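Local structure of transcriptional regulator, MerR family (Listeria monocytogenes str. 4b F2365, 3GP4) at residues A[59-62]-A[63-66]; A[13-16]-A[17-20]. The protein probably binds promoter DNA as a dimer through a winged helix-turn-helix domain and regulates transcription, as MerR-family regulators do. All coordinates share one frame; numbering follows the deposited sequence.

Contact 1. Residues A[59-62]-A[63-66]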
loop_
_atom_site.group_PDB
_atom_site.type_symbol
_atom_site.label_atom_id
_atom_site.label_comp_id
_atom_site.label_asym_id
_atom_site.label_seq_id
_atom_site.Cartn_x
_atom_site.Cartn_y
_atom_site.Cartn_z
ATOM N N GLY A 59 -5.143 -1.594 -4.580
ATOM C CA GLY A 59 -4.619 -2.961 -4.762
ATOM C C GLY A 59 -5.650 -4.037 -5.047
ATOM O O GLY A 59 -5.358 -5.223 -4.934
ATOM N N LEU A 60 -6.880 -3.650 -5.390
ATOM C CA LEU A 60 -7.850 -4.680 -5.803
ATOM C C LEU A 60 -7.303 -5.305 -7.064
ATOM O O LEU A 60 -6.814 -4.595 -7.962
ATOM C CB LEU A 60 -9.246 -4.090 -6.073
ATOM C CG LEU A 60 -10.124 -3.956 -4.817
ATOM C CD1 LEU A 60 -9.626 -2.842 -3.895
ATOM C CD2 LEU A 60 -11.613 -3.714 -5.193
ATOM N N SER A 61 -7.387 -6.629 -7.156
ATOM C CA SER A 61 -6.817 -7.300 -8.318
ATOM C C SER A 61 -7.557 -6.960 -9.598
ATOM O O SER A 61 -8.789 -6.754 -9.597
ATOM C CB SER A 61 -6.689 -8.821 -8.120
ATOM O OG SER A 61 -7.791 -9.571 -8.634
ATOM N N ILE A 62 -6.765 -6.823 -10.651
ATOM C CA ILE A 62 -7.226 -6.636 -12.011
ATOM C C ILE A 62 -8.247 -7.748 -12.320
ATOM O O ILE A 62 -9.295 -7.466 -12.883
ATOM C CB ILE A 62 -6.015 -6.691 -12.979
ATOM C CG1 ILE A 62 -5.308 -5.326 -13.110
ATOM C CG2 ILE A 62 -6.383 -7.222 -14.350
ATOM C CD1 ILE A 62 -5.877 -4.417 -14.099
ATOM N N GLU A 63 -7.973 -8.983 -11.901
ATOM C CA GLU A 63 -8.906 -10.103 -12.246
ATOM C C GLU A 63 -10.249 -9.953 -11.532
ATOM O O GLU A 63 -11.275 -10.285 -12.105
ATOM C CB GLU A 63 -8.300 -11.507 -12.028
ATOM C CG GLU A 63 -6.962 -11.800 -12.807
ATOM C CD GLU A 63 -7.065 -11.685 -14.336
ATOM O OE1 GLU A 63 -8.174 -11.776 -14.913
ATOM O OE2 GLU A 63 -6.007 -11.523 -14.988
ATOM N N ALA A 64 -10.242 -9.444 -10.293
ATOM C CA ALA A 64 -11.504 -9.273 -9.551
ATOM C C ALA A 64 -12.334 -8.188 -10.238
ATOM O O ALA A 64 -13.551 -8.346 -10.397
ATOM C CB ALA A 64 -11.240 -8.912 -8.091
ATOM N N LEU A 65 -11.673 -7.107 -10.662
ATOM C CA LEU A 65 -12.370 -5.938 -11.222
ATOM C C LEU A 65 -12.950 -6.288 -12.603
ATOM O O LEU A 65 -14.051 -5.841 -12.938
ATOM C CB LEU A 65 -11.447 -4.725 -11.308
ATOM C CG LEU A 65 -11.040 -4.143 -9.927
ATOM C CD1 LEU A 65 -9.980 -3.104 -10.140
ATOM C CD2 LEU A 65 -12.240 -3.523 -9.216
ATOM N N ILE A 66 -12.206 -7.089 -13.360
ATOM C CA ILE A 66 -12.696 -7.600 -14.659
ATOM C C ILE A 66 -13.936 -8.462 -14.450
ATOM O O ILE A 66 -14.937 -8.285 -15.182
ATOM C CB ILE A 66 -11.587 -8.308 -15.463
ATOM C CG1 ILE A 66 -10.574 -7.256 -15.960
ATOM C CG2 ILE A 66 -12.142 -9.019 -16.730
ATOM C CD1 ILE A 66 -9.263 -7.856 -16.531
#
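The flat groups that meet across this turn are peptide units: the carbonyls of Ser61 and Ile62 face the amides of the next helical turn. Leu65 N reaches Ser61 O at 3.1 Å, and Ala64 N adds a weak, bent bond to the same oxygen. Ile66 N closes on Ile62 O at 3.0 Å; with the Leu65 bond it makes up the first backbone bonds of helix 62-74. Carbon reaches the serine carbonyl too, for Leu65 CG packs 3.5 Å from Ser61 O.

Ser61 is the N-cap of helix 62-74. Its OG accepts from Ala64 N at 3.0 Å, so a first-turn amide with no earlier helical carbonyl to use is satisfied by a side chain; serine suits the place because its hydroxyl is short enough to turn back. A chi1 of 95°, off the usual staggered positions, brings OG to that amide. Just upstream, Gly59 ends helix 43-57 in a Schellman motif, its positive phi being easiest for a residue without CB. Together, the motif and the cap form the tight turn joining the second helix pair of the MerR DNA-binding domain.

Around this polar turn the aliphatic side chains spread. Leu60 CD2 meets Leu65 CD2 at 4.1 Å, the two chains crossing at about a right angle, and both also touch Met55 of helix 43-57. One turn on, Ile62 CG2 lies 3.7 Å from Ile66 CD1, and both isoleucines reach Ile25 of helix 16-25.

Contact 2. Residues A[13-16]-A[17-20]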
loop_
_atom_site.group_PDB
_atom_site.type_symbol
_atom_site.label_atom_id
_atom_site.label_comp_id
_atom_site.label_asym_id
_atom_site.label_seq_id
_atom_site.Cartn_x
_atom_site.Cartn_y
_atom_site.Cartn_z
ATOM N N GLY A 13 -8.348 12.297 -14.482
ATOM C CA GLY A 13 -7.015 12.185 -13.881
ATOM C C GLY A 13 -6.304 10.889 -14.215
ATOM O O GLY A 13 -5.363 10.494 -13.532
ATOM N N VAL A 14 -6.771 10.223 -15.276
ATOM C CA VAL A 14 -6.209 8.974 -15.762
ATOM C C VAL A 14 -5.696 9.206 -17.188
ATOM O O VAL A 14 -6.408 9.822 -17.989
ATOM C CB VAL A 14 -7.335 7.876 -15.767
ATOM C CG1 VAL A 14 -6.853 6.606 -16.401
ATOM C CG2 VAL A 14 -7.801 7.611 -14.362
ATOM N N SER A 15 -4.484 8.734 -17.506
ATOM C CA SER A 15 -3.899 8.872 -18.866
ATOM C C SER A 15 -4.804 8.273 -19.957
ATOM O O SER A 15 -5.523 7.296 -19.702
ATOM C CB SER A 15 -2.494 8.244 -18.956
ATOM O OG SER A 15 -2.529 6.905 -19.432
ATOM N N ALA A 16 -4.777 8.862 -21.152
ATOM C CA ALA A 16 -5.567 8.317 -22.271
ATOM C C ALA A 16 -5.166 6.876 -22.599
ATOM O O ALA A 16 -6.039 6.027 -22.789
ATOM C CB ALA A 16 -5.495 9.213 -23.510
ATOM N N ASP A 17 -3.871 6.562 -22.652
ATOM C CA ASP A 17 -3.524 5.142 -22.854
ATOM C C ASP A 17 -4.000 4.205 -21.731
ATOM O O ASP A 17 -4.287 3.031 -21.999
ATOM C CB ASP A 17 -2.048 4.916 -23.152
ATOM C CG ASP A 17 -1.690 5.209 -24.617
ATOM O OD1 ASP A 17 -2.591 5.592 -25.421
ATOM O OD2 ASP A 17 -0.499 5.097 -24.951
ATOM N N THR A 18 -4.099 4.708 -20.502
ATOM C CA THR A 18 -4.639 3.875 -19.392
ATOM C C THR A 18 -6.136 3.632 -19.597
ATOM O O THR A 18 -6.659 2.522 -19.327
ATOM C CB THR A 18 -4.386 4.514 -18.030
ATOM O OG1 THR A 18 -2.970 4.638 -17.851
ATOM C CG2 THR A 18 -4.965 3.635 -16.878
ATOM N N ILE A 19 -6.824 4.670 -20.065
ATOM C CA ILE A 19 -8.235 4.511 -20.411
ATOM C C ILE A 19 -8.415 3.447 -21.515
ATOM O O ILE A 19 -9.266 2.544 -21.372
ATOM C CB ILE A 19 -8.900 5.855 -20.823
ATOM C CG1 ILE A 19 -9.004 6.786 -19.600
ATOM C CG2 ILE A 19 -10.280 5.564 -21.461
ATOM C CD1 ILE A 19 -9.466 8.218 -19.875
ATOM N N ARG A 20 -7.638 3.535 -22.596
ATOM C CA ARG A 20 -7.742 2.567 -23.697
ATOM C C ARG A 20 -7.490 1.142 -23.184
ATOM O O ARG A 20 -8.176 0.198 -23.596
ATOM C CB ARG A 20 -6.741 2.855 -24.831
ATOM C CG ARG A 20 -6.978 4.129 -25.664
ATOM C CD ARG A 20 -5.756 4.437 -26.540
ATOM N NE ARG A 20 -6.032 5.580 -27.404
ATOM C CZ ARG A 20 -5.627 6.831 -27.175
ATOM N NH1 ARG A 20 -4.865 7.119 -26.129
ATOM N NH2 ARG A 20 -5.975 7.796 -28.020
HETATM O O HOH W 1 -2.570 7.058 -15.925
#
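Ala16, Val14 and Ile19 carry most of this turn. Ala16 stands on the first turn of helix 16-25, and Ala16 O accepts from Arg20 N at 3.0 Å. Its small methyl lets Arg20 run alongside: the extended arginine chain brings NH1 to 3.4 Å from Ala16 CB, which meets the guanidinium obliquely. That same Arg20 NH1 forms a salt bridge with Asp17 OD1 at 2.8 Å, though the hydrogen bond within it is weak and bent. The acid sits at the helix start, where a negative charge should be favourable.

Val14 turns its CB toward the helix. With chi1 at 174° its CG1 is carried across to Thr18 CG2, 3.6 Å away. A beta-branched residue suits this extended position, giving a compact branched apolar group just before the helix begins. Ile19 CG1 meets Val14 CG1 at 3.9 Å from a second direction, roughly at right angles to that of Thr18. The same Ile19 CG1 lies 3.5 Å from Ser15 O, to which Ile19 N donates; a buried, branched chain suits this core-facing place.

Ser15 is the N-cap residue. Its OG shares a 2.8 Å hydrogen bond with Thr18 OG1, and a water accepting from Ser15 N also bonds to that threonine hydroxyl, linking it to the cap a second time.

This is the turn of the helix-turn-helix, leading into what is, in MerR relatives, the recognition helix. Val14 and Ile19 rest on Ile49 of helix 43-57, while Ala16 and Arg20 lean on Ile5 of helix 5-12.

Following the chain from the N terminus, contact 2 comes first, closing the short turn between helix 5-12 and helix 16-25. The chain then passes through the loop after helix 16-25 and along helix 43-57 before contact 1 closes the turn into helix 62-74. The two lie in series, neither nesting nor crossing; their centres are about 17 Å apart and they do not touch. Both use a glycine of positive phi and a serine N-cap. Helix 43-57 bridges them, offering Ile49 to 13-20 and Met55 to 59-66, while helix 16-25, begun in contact 2, presents Ile25 to contact 1.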